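PDB 4AWS: SYE1, which binds FMN and probably acts as a flavin-dependent oxidoreductase of the Old Yellow Enzyme family, using NADH or NADPH as the reductant. Local coordinates for residues P24-R29 with T348-G353; A42-Q47 with K355-Y360; H181-Y186 with R233-T238; T239-V244 with E271-D276. The protein carries 1 engineered substitution. All coordinates share one frame; numbering follows the deposited sequence. Where two conformers were deposited one is given.

Interaction 1: P24-R29 with T348-G353. Engineered in segment 24-29: L25 (natural residue Met). With FMN (flavin mononucleotide), chain B.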
# COMPACT_ATOMS: atom_id res chain seq x y z
N PRO A 24 2.23 1.90 4.15
CA PRO A 24 2.67 2.70 2.98
C PRO A 24 2.23 4.13 3.08
O PRO A 24 1.05 4.42 3.32
CB PRO A 24 1.95 2.02 1.81
CG PRO A 24 1.83 0.62 2.27
CD PRO A 24 1.43 0.74 3.73
N LEU A 25 3.16 5.05 2.83
CA LEU A 25 2.88 6.49 2.89
C LEU A 25 3.61 7.19 1.72
O LEU A 25 4.79 7.52 1.81
CB LEU A 25 3.32 7.11 4.20
CG LEU A 25 2.62 6.52 5.44
CD1 LEU A 25 3.52 6.72 6.68
CD2 LEU A 25 1.22 7.12 5.60
N THR A 26 2.86 7.43 0.65
CA THR A 26 3.39 8.24 -0.47
C THR A 26 3.85 9.60 0.03
O THR A 26 3.08 10.33 0.64
CB THR A 26 2.23 8.41 -1.48
OG1 THR A 26 1.98 7.18 -2.15
CG2 THR A 26 2.52 9.45 -2.57
N ARG A 27 5.10 9.92 -0.28
CA ARG A 27 5.68 11.22 0.08
C ARG A 27 6.12 12.03 -1.13
O ARG A 27 6.47 13.22 -1.01
CB ARG A 27 6.84 11.08 1.06
CG ARG A 27 6.52 10.23 2.29
CD ARG A 27 5.26 10.69 3.07
NE ARG A 27 5.41 12.09 3.48
CZ ARG A 27 6.10 12.51 4.54
NH1 ARG A 27 6.66 11.64 5.36
NH2 ARG A 27 6.23 13.80 4.76
N SER A 28 6.12 11.43 -2.32
CA SER A 28 6.45 12.14 -3.57
C SER A 28 7.76 12.90 -3.45
O SER A 28 7.85 14.09 -3.80
CB SER A 28 5.27 12.99 -4.00
OG SER A 28 4.19 12.17 -4.41
N ARG A 29 8.80 12.19 -3.01
CA ARG A 29 10.15 12.75 -2.84
C ARG A 29 11.12 12.15 -3.83
O ARG A 29 12.35 12.38 -3.70
CB ARG A 29 10.66 12.52 -1.41
CG ARG A 29 9.82 13.08 -0.27
CD ARG A 29 9.71 14.57 -0.39
NE ARG A 29 9.57 15.36 0.85
CZ ARG A 29 8.46 15.59 1.53
NH1 ARG A 29 7.34 14.94 1.24
NH2 ARG A 29 8.49 16.43 2.55
N THR A 348 3.54 19.56 3.88
CA THR A 348 4.79 18.91 3.52
C THR A 348 4.66 17.42 3.38
O THR A 348 5.65 16.68 3.33
CB THR A 348 5.95 19.32 4.47
OG1 THR A 348 5.50 19.00 5.79
CG2 THR A 348 6.30 20.80 4.36
N LEU A 349 3.44 16.92 3.25
CA LEU A 349 3.25 15.50 2.98
C LEU A 349 3.84 15.08 1.65
O LEU A 349 4.47 14.01 1.57
CB LEU A 349 1.78 15.13 3.02
CG LEU A 349 1.18 15.10 4.43
CD1 LEU A 349 -0.31 14.90 4.34
CD2 LEU A 349 1.83 14.04 5.29
N PHE A 350 3.67 15.89 0.61
CA PHE A 350 3.97 15.52 -0.74
C PHE A 350 4.92 16.53 -1.39
O PHE A 350 4.66 17.74 -1.39
CB PHE A 350 2.70 15.46 -1.61
CG PHE A 350 1.64 14.57 -1.02
CD1 PHE A 350 1.83 13.23 -0.85
CD2 PHE A 350 0.44 15.11 -0.58
CE1 PHE A 350 0.86 12.44 -0.32
CE2 PHE A 350 -0.51 14.33 0.03
CZ PHE A 350 -0.33 12.99 0.11
N GLY A 351 5.95 16.03 -2.06
CA GLY A 351 6.89 16.89 -2.77
C GLY A 351 7.83 17.61 -1.83
O GLY A 351 7.85 17.42 -0.63
N GLY A 352 8.63 18.47 -2.40
CA GLY A 352 9.67 19.13 -1.63
C GLY A 352 10.83 18.24 -1.28
O GLY A 352 11.21 17.30 -2.03
N GLY A 353 11.45 18.50 -0.18
CA GLY A 353 12.72 17.90 0.20
C GLY A 353 12.65 17.39 1.62
O GLY A 353 11.67 16.80 2.09
N1 FMN B . -1.81 3.75 1.49
C2 FMN B . -1.31 2.90 0.57
O2 FMN B . -1.69 1.70 0.49
N3 FMN B . -0.29 3.32 -0.25
C4 FMN B . 0.27 4.58 -0.23
O4 FMN B . 1.24 4.84 -0.97
C4A FMN B . -0.35 5.49 0.66
N5 FMN B . 0.12 6.78 0.72
C5A FMN B . -0.35 7.58 1.75
C6 FMN B . 0.18 8.83 1.94
C7 FMN B . -0.17 9.66 3.00
C7M FMN B . 0.57 10.96 3.21
C8 FMN B . -1.13 9.21 3.90
C8M FMN B . -1.51 10.02 5.07
C9 FMN B . -1.70 7.94 3.73
C9A FMN B . -1.34 7.11 2.65
N10 FMN B . -1.83 5.81 2.51
C10 FMN B . -1.34 4.97 1.54
C1' FMN B . -2.76 5.28 3.55
C2' FMN B . -2.04 4.86 4.81
O2' FMN B . -1.23 3.69 4.60
C3' FMN B . -3.01 4.52 5.94
O3' FMN B . -3.78 3.35 5.61
C4' FMN B . -3.97 5.62 6.34
O4' FMN B . -3.28 6.88 6.45
C5' FMN B . -4.77 5.31 7.58
O5' FMN B . -3.92 5.13 8.72
P FMN B . -3.72 6.37 9.78
O1P FMN B . -2.95 7.44 9.06
O2P FMN B . -5.12 6.85 10.19
O3P FMN B . -2.94 5.73 10.92
O HOH W 1 9.91 16.01 -4.61
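Two arginines, R27 and R29, plug their guanidinium groups into the curl of carbonyls formed by 348-353. R29 makes the denser set of bonds: T348 O is gripped end-on by NH1 and NH2 (NH2 to T348 O 3.0 Å), and G353 O side-on by NE and NH2, NE lying 2.8 Å from G353 O at 166°. Both acceptors lie near the guanidinium plane, which fixes the rotation of the group. R27 reaches the same curl from a chain bent at chi2 and chi3. Its NE meets a lone pair of L349 O in the carbonyl plane, 2.9 Å away at 164°, while NH2 adds T348 O and, beyond the segments, G356 O. T348 O thus accepts three N-H groups.

The backbone bond G351 N to R27 O (3.0 Å) ties the loops directly, and R29 NH1 shares that acceptor. Segment 24-29 follows strand 20-22, the first strand of a TIM barrel, and its start lies at the flavin: T26 OG1 donates to FMN O4 (2.7 Å) and P24 O accepts from FMN O2'. The engineered L25 lays CD2 on the dimethylbenzene part of the ring system.

The F350 ring lies against the buried carbonyl T26 O, CE1 3.2 Å from it, an oxygen with no hydrogen-bond partner; its CZ packs on FMN C7M at 3.8 Å. A water bridges S28 O and G352 O on the other flank.

Interaction 2: A42-Q47 with K355-Y360. With BOG (octyl beta-D-glucopyranoside), chain E.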
# COMPACT_ATOMS: atom_id res chain seq x y z
N ALA A 42 16.00 7.18 2.16
CA ALA A 42 16.67 6.20 2.97
C ALA A 42 16.80 6.65 4.42
O ALA A 42 16.58 5.86 5.35
CB ALA A 42 18.05 5.86 2.37
N ILE A 43 17.16 7.93 4.63
CA ILE A 43 17.22 8.47 6.00
C ILE A 43 15.85 8.39 6.65
O ILE A 43 15.72 7.95 7.81
CB ILE A 43 17.75 9.92 5.96
CG1 ILE A 43 19.21 9.97 5.52
CG2 ILE A 43 17.58 10.59 7.32
CD1 ILE A 43 19.71 11.33 5.16
N TYR A 44 14.84 8.85 5.95
CA TYR A 44 13.46 8.85 6.43
C TYR A 44 13.01 7.48 6.92
O TYR A 44 12.46 7.33 8.00
CB TYR A 44 12.60 9.37 5.33
CG TYR A 44 11.11 9.11 5.40
CD1 TYR A 44 10.28 9.77 6.30
CD2 TYR A 44 10.55 8.19 4.52
CE1 TYR A 44 8.93 9.50 6.33
CE2 TYR A 44 9.19 7.94 4.51
CZ TYR A 44 8.39 8.60 5.42
OH TYR A 44 7.01 8.45 5.41
N TYR A 45 13.20 6.45 6.08
CA TYR A 45 12.79 5.11 6.47
C TYR A 45 13.64 4.60 7.60
O TYR A 45 13.12 3.97 8.54
CB TYR A 45 12.79 4.20 5.29
CG TYR A 45 11.64 4.34 4.31
CD1 TYR A 45 10.35 3.94 4.67
CD2 TYR A 45 11.84 4.84 3.04
CE1 TYR A 45 9.31 4.05 3.79
CE2 TYR A 45 10.77 4.93 2.15
CZ TYR A 45 9.51 4.54 2.53
OH TYR A 45 8.45 4.58 1.64
N ALA A 46 14.96 4.82 7.57
CA ALA A 46 15.82 4.30 8.63
C ALA A 46 15.49 4.96 9.96
O ALA A 46 15.62 4.29 11.01
CB ALA A 46 17.28 4.54 8.25
N GLN A 47 15.05 6.21 9.97
CA GLN A 47 14.62 6.86 11.19
C GLN A 47 13.42 6.17 11.85
O GLN A 47 13.19 6.37 13.03
CB GLN A 47 14.19 8.29 10.91
CG GLN A 47 15.34 9.28 10.66
CD GLN A 47 14.90 10.67 10.37
OE1 GLN A 47 15.75 11.64 10.43
NE2 GLN A 47 13.74 10.90 10.03
N LYS A 355 12.54 18.92 4.46
CA LYS A 355 11.64 19.59 5.44
C LYS A 355 10.29 18.88 5.42
O LYS A 355 9.67 18.66 4.38
CB LYS A 355 11.47 21.07 5.10
CG LYS A 355 12.77 21.81 5.27
CD LYS A 355 12.64 23.31 4.94
CE LYS A 355 13.96 24.01 5.16
NZ LYS A 355 14.39 23.99 6.60
N GLY A 356 9.84 18.50 6.60
CA GLY A 356 8.64 17.72 6.75
C GLY A 356 8.79 16.27 6.39
O GLY A 356 7.76 15.58 6.27
N LEU A 357 10.02 15.79 6.23
CA LEU A 357 10.32 14.41 5.91
C LEU A 357 11.22 13.81 6.98
O LEU A 357 10.85 12.89 7.70
CB LEU A 357 10.91 14.25 4.51
CG LEU A 357 11.13 12.81 4.08
CD1 LEU A 357 9.81 12.12 3.67
CD2 LEU A 357 12.16 12.74 2.96
N THR A 358 12.44 14.36 7.09
CA THR A 358 13.47 13.82 7.97
C THR A 358 13.78 14.69 9.18
O THR A 358 14.66 14.36 9.96
CB THR A 358 14.79 13.56 7.20
OG1 THR A 358 15.18 14.83 6.65
CG2 THR A 358 14.60 12.54 6.12
N ASP A 359 13.07 15.79 9.34
CA ASP A 359 13.38 16.75 10.39
C ASP A 359 12.33 16.78 11.47
O ASP A 359 12.33 17.70 12.30
CB ASP A 359 13.65 18.14 9.82
CG ASP A 359 12.49 18.81 9.14
OD1 ASP A 359 11.45 18.14 8.97
OD2 ASP A 359 12.64 19.95 8.70
N TYR A 360 11.45 15.78 11.59
CA TYR A 360 10.66 15.58 12.78
C TYR A 360 11.54 14.93 13.84
O TYR A 360 12.09 13.84 13.59
CB TYR A 360 9.45 14.72 12.51
CG TYR A 360 8.36 15.31 11.68
CD1 TYR A 360 7.38 16.11 12.24
CD2 TYR A 360 8.24 15.03 10.32
CE1 TYR A 360 6.33 16.63 11.51
CE2 TYR A 360 7.21 15.56 9.58
CZ TYR A 360 6.25 16.35 10.16
OH TYR A 360 5.19 16.85 9.46
C1 BOG E . 18.84 7.48 12.97
O1 BOG E . 19.59 7.71 11.76
C2 BOG E . 19.91 7.39 14.06
O2 BOG E . 20.81 6.29 13.86
C3 BOG E . 19.22 7.30 15.44
O3 BOG E . 20.22 7.26 16.45
C4 BOG E . 18.47 8.62 15.58
O4 BOG E . 17.97 8.87 16.87
C5 BOG E . 17.44 8.69 14.44
O5 BOG E . 18.08 8.70 13.17
C6 BOG E . 16.85 10.12 14.62
O6 BOG E . 15.60 10.10 13.98
C1' BOG E . 18.70 7.36 10.68
C2' BOG E . 19.48 7.51 9.39
C3' BOG E . 20.52 6.47 9.14
C4' BOG E . 21.52 6.86 8.03
C5' BOG E . 20.84 6.63 6.68
C6' BOG E . 21.75 7.13 5.55
C7' BOG E . 21.05 6.85 4.21
C8' BOG E . 21.88 7.31 3.00
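The Y44 ring takes the methyl CD1 of L357 over one face, the carbon sitting 3.7 Å from the ring centroid and only 17° off the normal, a CH-pi contact. The two side chains meet at about a right angle. Y44 is placed for this by CG anti to the backbone N (chi1 162°), which swings the ring off helix 39-46 toward the tail, and CD1 of the ring also approaches L357 O at 3.5 Å. Beyond the ring, Y44 OH has a weak bond from R27 NH1.

T358 comes in over the helix backbone: its CG2 lies 3.7 Å from Y44 N and 3.8 Å from I43 CG2, the I43 and T358 side chains crossing at a slant. T358 OG1 turns instead to E354. With alanine at Y44, the L357 methyl is likely to lose the face it rests on, and R27 NH1 its weak hydroxyl partner.

On its outer side the helix meets an octyl glucoside, whose alkyl chain runs past A42 CB (3.7 Å to C7') and I43 CG1. The tail itself is braced by G356 N donating to D359 OD1 at 2.9 Å. The arrangement is that of a C-terminal extension folded across the first helix of a beta/alpha barrel.

Interaction 3: H181-Y186 with R233-T238. With FMN (flavin mononucleotide), chain B.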
# COMPACT_ATOMS: atom_id res chain seq x y z
N HIS A 181 -0.68 -3.68 -3.69
CA HIS A 181 -1.69 -2.66 -3.41
C HIS A 181 -2.96 -3.02 -4.17
O HIS A 181 -3.06 -2.73 -5.37
CB HIS A 181 -1.22 -1.25 -3.77
CG HIS A 181 -2.05 -0.19 -3.15
ND1 HIS A 181 -3.25 -0.40 -2.55
CD2 HIS A 181 -1.71 1.14 -3.01
CE1 HIS A 181 -3.65 0.75 -2.08
NE2 HIS A 181 -2.76 1.70 -2.30
N ALA A 182 -3.89 -3.70 -3.54
CA ALA A 182 -5.17 -4.04 -4.11
C ALA A 182 -6.31 -3.29 -3.42
O ALA A 182 -7.46 -3.71 -3.46
CB ALA A 182 -5.40 -5.55 -4.09
N ALA A 183 -5.98 -2.14 -2.88
CA ALA A 183 -6.83 -1.32 -2.04
C ALA A 183 -7.01 0.07 -2.63
O ALA A 183 -6.56 0.38 -3.73
CB ALA A 183 -6.26 -1.29 -0.60
N ASN A 184 -7.70 0.92 -1.88
CA ASN A 184 -7.86 2.35 -1.99
C ASN A 184 -8.18 2.80 -3.42
O ASN A 184 -7.78 3.86 -3.87
CB ASN A 184 -6.69 3.10 -1.38
CG ASN A 184 -6.52 2.74 0.07
OD1 ASN A 184 -7.43 2.18 0.70
ND2 ASN A 184 -5.37 3.06 0.66
N GLY A 185 -9.02 2.07 -4.09
CA GLY A 185 -9.56 2.44 -5.36
C GLY A 185 -8.65 2.29 -6.55
O GLY A 185 -9.00 2.77 -7.64
N TYR A 186 -7.51 1.62 -6.40
CA TYR A 186 -6.52 1.50 -7.50
C TYR A 186 -6.88 0.34 -8.41
O TYR A 186 -7.99 -0.18 -8.39
CB TYR A 186 -5.10 1.55 -6.91
CG TYR A 186 -4.88 2.89 -6.23
CD1 TYR A 186 -4.91 4.08 -6.96
CD2 TYR A 186 -4.63 2.98 -4.87
CE1 TYR A 186 -4.70 5.30 -6.35
CE2 TYR A 186 -4.42 4.19 -4.26
CZ TYR A 186 -4.47 5.36 -4.98
OH TYR A 186 -4.26 6.54 -4.34
N ARG A 233 -2.80 -5.85 0.28
CA ARG A 233 -3.62 -4.84 0.94
C ARG A 233 -4.99 -4.73 0.24
O ARG A 233 -5.06 -4.65 -0.98
CB ARG A 233 -2.93 -3.46 0.92
CG ARG A 233 -3.45 -2.57 2.03
CD ARG A 233 -2.68 -1.28 2.20
NE ARG A 233 -2.89 -0.79 3.56
CZ ARG A 233 -2.72 0.46 3.98
NH1 ARG A 233 -2.56 1.45 3.15
NH2 ARG A 233 -2.82 0.72 5.28
N LEU A 234 -6.04 -4.74 1.07
CA LEU A 234 -7.43 -4.58 0.64
C LEU A 234 -8.11 -3.47 1.40
O LEU A 234 -7.73 -3.18 2.54
CB LEU A 234 -8.23 -5.89 0.84
CG LEU A 234 -7.73 -7.12 0.08
CD1 LEU A 234 -8.59 -8.34 0.46
CD2 LEU A 234 -7.75 -6.91 -1.44
N ALA A 235 -9.16 -2.90 0.82
CA ALA A 235 -9.98 -1.85 1.43
C ALA A 235 -11.45 -2.20 1.24
O ALA A 235 -12.10 -1.77 0.29
CB ALA A 235 -9.69 -0.50 0.81
N PRO A 236 -12.00 -3.06 2.13
CA PRO A 236 -13.38 -3.54 1.88
C PRO A 236 -14.44 -2.46 1.88
O PRO A 236 -15.41 -2.59 1.12
CB PRO A 236 -13.58 -4.53 3.04
CG PRO A 236 -12.22 -5.02 3.38
CD PRO A 236 -11.33 -3.76 3.23
N LEU A 237 -14.31 -1.45 2.75
CA LEU A 237 -15.42 -0.56 3.01
C LEU A 237 -15.19 0.90 2.67
O LEU A 237 -16.15 1.66 2.55
CB LEU A 237 -15.87 -0.66 4.49
CG LEU A 237 -16.36 -2.04 4.89
CD1 LEU A 237 -16.73 -2.01 6.38
CD2 LEU A 237 -17.55 -2.52 4.11
N THR A 238 -13.96 1.36 2.57
CA THR A 238 -13.71 2.73 2.15
C THR A 238 -14.01 2.82 0.64
O THR A 238 -13.97 1.85 -0.09
CB THR A 238 -12.29 3.18 2.47
OG1 THR A 238 -11.39 2.26 1.85
CG2 THR A 238 -12.05 3.21 3.97
N1 FMN B . -1.81 3.75 1.49
C2 FMN B . -1.31 2.90 0.57
O2 FMN B . -1.69 1.70 0.49
N3 FMN B . -0.29 3.32 -0.25
C4 FMN B . 0.27 4.58 -0.23
O4 FMN B . 1.24 4.84 -0.97
C4A FMN B . -0.35 5.49 0.66
N5 FMN B . 0.12 6.78 0.72
C5A FMN B . -0.35 7.58 1.75
C6 FMN B . 0.18 8.83 1.94
C7 FMN B . -0.17 9.66 3.00
C7M FMN B . 0.57 10.96 3.21
C8 FMN B . -1.13 9.21 3.90
C8M FMN B . -1.51 10.02 5.07
C9 FMN B . -1.70 7.94 3.73
C9A FMN B . -1.34 7.11 2.65
N10 FMN B . -1.83 5.81 2.51
C10 FMN B . -1.34 4.97 1.54
C1' FMN B . -2.76 5.28 3.55
C2' FMN B . -2.04 4.86 4.81
O2' FMN B . -1.23 3.69 4.60
C3' FMN B . -3.01 4.52 5.94
O3' FMN B . -3.78 3.35 5.61
C4' FMN B . -3.97 5.62 6.34
O4' FMN B . -3.28 6.88 6.45
C5' FMN B . -4.77 5.31 7.58
O5' FMN B . -3.92 5.13 8.72
P FMN B . -3.72 6.37 9.78
O1P FMN B . -2.95 7.44 9.06
O2P FMN B . -5.12 6.85 10.19
O3P FMN B . -2.94 5.73 10.92
O HOH W 2 -9.75 -3.53 -1.90
O HOH W 3 -8.98 2.43 2.92
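H181 and R233 form a parallel bridge, the last before their strands part, and send their side chains to the same face, where the flavin lies. With CG anti to the backbone N (chi1 -157°) and the chain extended to NE, R233 delivers its guanidinium to the pyrimidine and ribityl side of FMN. NH1 donates to FMN O2 at 2.8 Å, with this oxygen at the guanidinium edge near its plane, and also to FMN O2' at 3.0 Å; NH2 donates to FMN O3' at 2.8 Å. The positive charge beside O2 would be expected to favour electron density moving toward that end of the ring system. H181 presents a ring face to the same FMN O2, its NE2 3.0 Å away.

In the second shell, A183 N donates to H181 ND1 at 151°, which steadies the imidazole, and the W102 ring stacks on it. A182 N donates to R233 O at 3.0 Å, continuing the strand pairing, and A183 packs its CB against the end of the strand at L234 and A235, 3.8 Å from A235 CB.

Farther out, water joins the loops twice: one molecule accepts from A235 N and donates to A182 O, another accepts from T238 OG1 and donates to N184 OD1 (2.7 Å). A type I' turn from A183 to Y186 then carries the chain toward helix 187-192. Neighbouring parallel strands 177-181 and 230-234, whose C-terminal ends, with H181 and R233, present side chains to the cofactor, are the mark of a TIM barrel, here forming the FMN site.

Interaction 4: T239-V244 with E271-D276. With FMN (flavin mononucleotide), chain B.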
# COMPACT_ATOMS: atom_id res chain seq x y z
N THR A 239 -14.35 4.05 0.25
CA THR A 239 -14.81 4.35 -1.09
C THR A 239 -14.29 5.68 -1.60
O THR A 239 -14.69 6.14 -2.68
CB THR A 239 -16.35 4.37 -1.16
OG1 THR A 239 -16.81 5.43 -0.29
CG2 THR A 239 -16.99 3.05 -0.73
N LEU A 240 -13.34 6.30 -0.91
CA LEU A 240 -12.91 7.65 -1.21
C LEU A 240 -12.40 7.84 -2.61
O LEU A 240 -12.71 8.86 -3.25
CB LEU A 240 -11.83 8.03 -0.19
CG LEU A 240 -11.33 9.47 -0.27
CD1 LEU A 240 -12.42 10.45 0.06
CD2 LEU A 240 -10.17 9.64 0.66
N ASN A 241 -11.64 6.91 -3.13
CA ASN A 241 -11.11 7.02 -4.51
C ASN A 241 -12.00 6.46 -5.56
O ASN A 241 -11.59 6.35 -6.71
CB ASN A 241 -9.68 6.45 -4.55
CG ASN A 241 -8.68 7.23 -3.73
OD1 ASN A 241 -7.57 6.70 -3.44
ND2 ASN A 241 -8.93 8.47 -3.38
N GLY A 242 -13.25 6.18 -5.22
CA GLY A 242 -14.26 5.97 -6.20
C GLY A 242 -14.69 4.55 -6.45
O GLY A 242 -15.54 4.37 -7.35
N THR A 243 -14.23 3.56 -5.72
CA THR A 243 -14.66 2.19 -5.88
C THR A 243 -15.61 1.80 -4.74
O THR A 243 -15.26 1.91 -3.56
CB THR A 243 -13.46 1.24 -5.91
OG1 THR A 243 -12.64 1.37 -4.77
CG2 THR A 243 -12.61 1.47 -7.16
N VAL A 244 -16.78 1.33 -5.15
CA VAL A 244 -17.85 0.87 -4.26
C VAL A 244 -18.24 -0.54 -4.65
O VAL A 244 -18.43 -0.78 -5.84
CB VAL A 244 -19.10 1.78 -4.40
CG1 VAL A 244 -20.22 1.29 -3.49
CG2 VAL A 244 -18.74 3.23 -4.12
N GLU A 271 -8.42 0.29 6.82
CA GLU A 271 -9.68 0.48 7.47
C GLU A 271 -10.21 1.91 7.36
O GLU A 271 -11.43 2.16 7.50
CB GLU A 271 -9.56 0.00 8.93
CG GLU A 271 -10.76 0.04 9.79
CD GLU A 271 -10.56 -0.64 11.13
OE1 GLU A 271 -9.44 -1.17 11.38
OE2 GLU A 271 -11.54 -0.58 11.94
N VAL A 272 -9.31 2.87 7.21
CA VAL A 272 -9.61 4.29 7.03
C VAL A 272 -8.77 4.78 5.87
O VAL A 272 -7.59 4.37 5.76
CB VAL A 272 -9.28 5.12 8.28
CG1 VAL A 272 -9.50 6.62 8.05
CG2 VAL A 272 -10.07 4.62 9.49
N ASP A 273 -9.33 5.67 5.06
CA ASP A 273 -8.54 6.37 4.03
C ASP A 273 -8.81 7.86 4.23
O ASP A 273 -9.96 8.29 4.03
CB ASP A 273 -8.84 5.88 2.62
CG ASP A 273 -7.67 6.18 1.67
OD1 ASP A 273 -6.43 6.11 2.11
OD2 ASP A 273 -7.94 6.32 0.49
N TRP A 274 -7.85 8.60 4.72
CA TRP A 274 -7.99 10.05 5.01
C TRP A 274 -9.07 10.22 6.07
O TRP A 274 -8.89 9.81 7.22
CB TRP A 274 -8.13 10.87 3.73
CG TRP A 274 -6.89 10.73 2.92
CD1 TRP A 274 -6.66 9.89 1.89
CD2 TRP A 274 -5.65 11.44 3.09
NE1 TRP A 274 -5.39 10.01 1.40
CE2 TRP A 274 -4.75 10.98 2.14
CE3 TRP A 274 -5.23 12.41 3.98
CZ2 TRP A 274 -3.47 11.44 2.01
CZ3 TRP A 274 -3.93 12.90 3.86
CH2 TRP A 274 -3.09 12.39 2.86
N ASP A 275 -10.20 10.84 5.71
CA ASP A 275 -11.28 10.94 6.70
C ASP A 275 -12.47 10.06 6.32
O ASP A 275 -13.56 10.20 6.91
CB ASP A 275 -11.75 12.37 6.92
CG ASP A 275 -10.84 13.26 7.73
OD1 ASP A 275 -10.19 12.87 8.71
OD2 ASP A 275 -10.84 14.45 7.35
N ASP A 276 -12.30 9.12 5.43
CA ASP A 276 -13.28 8.09 5.09
C ASP A 276 -13.07 6.94 6.09
O ASP A 276 -12.18 6.12 5.91
CB ASP A 276 -13.11 7.65 3.69
CG ASP A 276 -14.09 6.62 3.17
OD1 ASP A 276 -15.08 6.26 3.91
OD2 ASP A 276 -13.91 6.12 2.03
N1 FMN B . -1.81 3.75 1.49
C2 FMN B . -1.31 2.90 0.57
O2 FMN B . -1.69 1.70 0.49
N3 FMN B . -0.29 3.32 -0.25
C4 FMN B . 0.27 4.58 -0.23
O4 FMN B . 1.24 4.84 -0.97
C4A FMN B . -0.35 5.49 0.66
N5 FMN B . 0.12 6.78 0.72
C5A FMN B . -0.35 7.58 1.75
C6 FMN B . 0.18 8.83 1.94
C7 FMN B . -0.17 9.66 3.00
C7M FMN B . 0.57 10.96 3.21
C8 FMN B . -1.13 9.21 3.90
C8M FMN B . -1.51 10.02 5.07
C9 FMN B . -1.70 7.94 3.73
C9A FMN B . -1.34 7.11 2.65
N10 FMN B . -1.83 5.81 2.51
C10 FMN B . -1.34 4.97 1.54
C1' FMN B . -2.76 5.28 3.55
C2' FMN B . -2.04 4.86 4.81
O2' FMN B . -1.23 3.69 4.60
C3' FMN B . -3.01 4.52 5.94
O3' FMN B . -3.78 3.35 5.61
C4' FMN B . -3.97 5.62 6.34
O4' FMN B . -3.28 6.88 6.45
C5' FMN B . -4.77 5.31 7.58
O5' FMN B . -3.92 5.13 8.72
P FMN B . -3.72 6.37 9.78
O1P FMN B . -2.95 7.44 9.06
O2P FMN B . -5.12 6.85 10.19
O3P FMN B . -2.94 5.73 10.92
O HOH W 4 -16.76 4.66 2.54
O HOH W 5 -9.94 5.21 -1.29
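D276 reaches across to the start of the 239-242 turn and takes T239 N on the syn lone pair of OD2, at 2.8 Å and 172°. With CG anti to its own backbone N (chi1 -177°) the carboxylate extends straight to that N-H, and L240 N stands 3.0 Å from the same oxygen. L240 CB leans on the carboxylate too, 3.6 Å from D276 OD2, making this the close-fitting part of the contact. Both chains bend here: T239 to G242 is a type I turn, and D273 to D276 a type II' turn closed by reciprocal backbone bonds.

The looser side is bridged by water. One molecule accepts from T239 OG1 and donates to D276 OD1 (2.7 Å); a second accepts from N241 N and donates to D273 OD2 (2.9 Å), so the polar link from the D273 carboxylate to the turn runs through one water. L240, exposed, reaches over with CD2 to W274 CD1 at 3.7 Å, the side chains meeting at a slant, and to D273 O.

W274 turns the other end of its indole to the cofactor, one face toward the flavin methyl C8M with CH2 3.6 Å from it. Losing the indole to a serine at W274 would probably take away the surface against FMN C8M and leave L240 CD2 without its aromatic neighbour. R323, which binds FMN, also donates to W274 O. The two loops follow strands 230-234 and 266-270, and such adjoining beta-alpha loops at the C-terminal mouth of a TIM barrel form the rim of its flavin site.

How the interactions relate
Interactions 1, 3 and 4 all touch the FMN held by an eight-stranded parallel barrel, at the ends of strand 20-22 in interaction 1, 177-181 and 230-234 in interaction 3, and 230-234 and 266-270 in interaction 4. Segment 348-353 belongs instead to the C-terminal tail after helix 331-337. The centres of interactions 3 and 4 are about 8 Å apart; they follow one another in the chain, nested within the loop closed by interaction 1, whose centre lies about 20 Å from each. Interaction 2 is centred about 11 Å from interaction 1, and their segments alternate along the sequence. R27 joins them through G356 O, so the tail meets both the cofactor loop and helix 39-46.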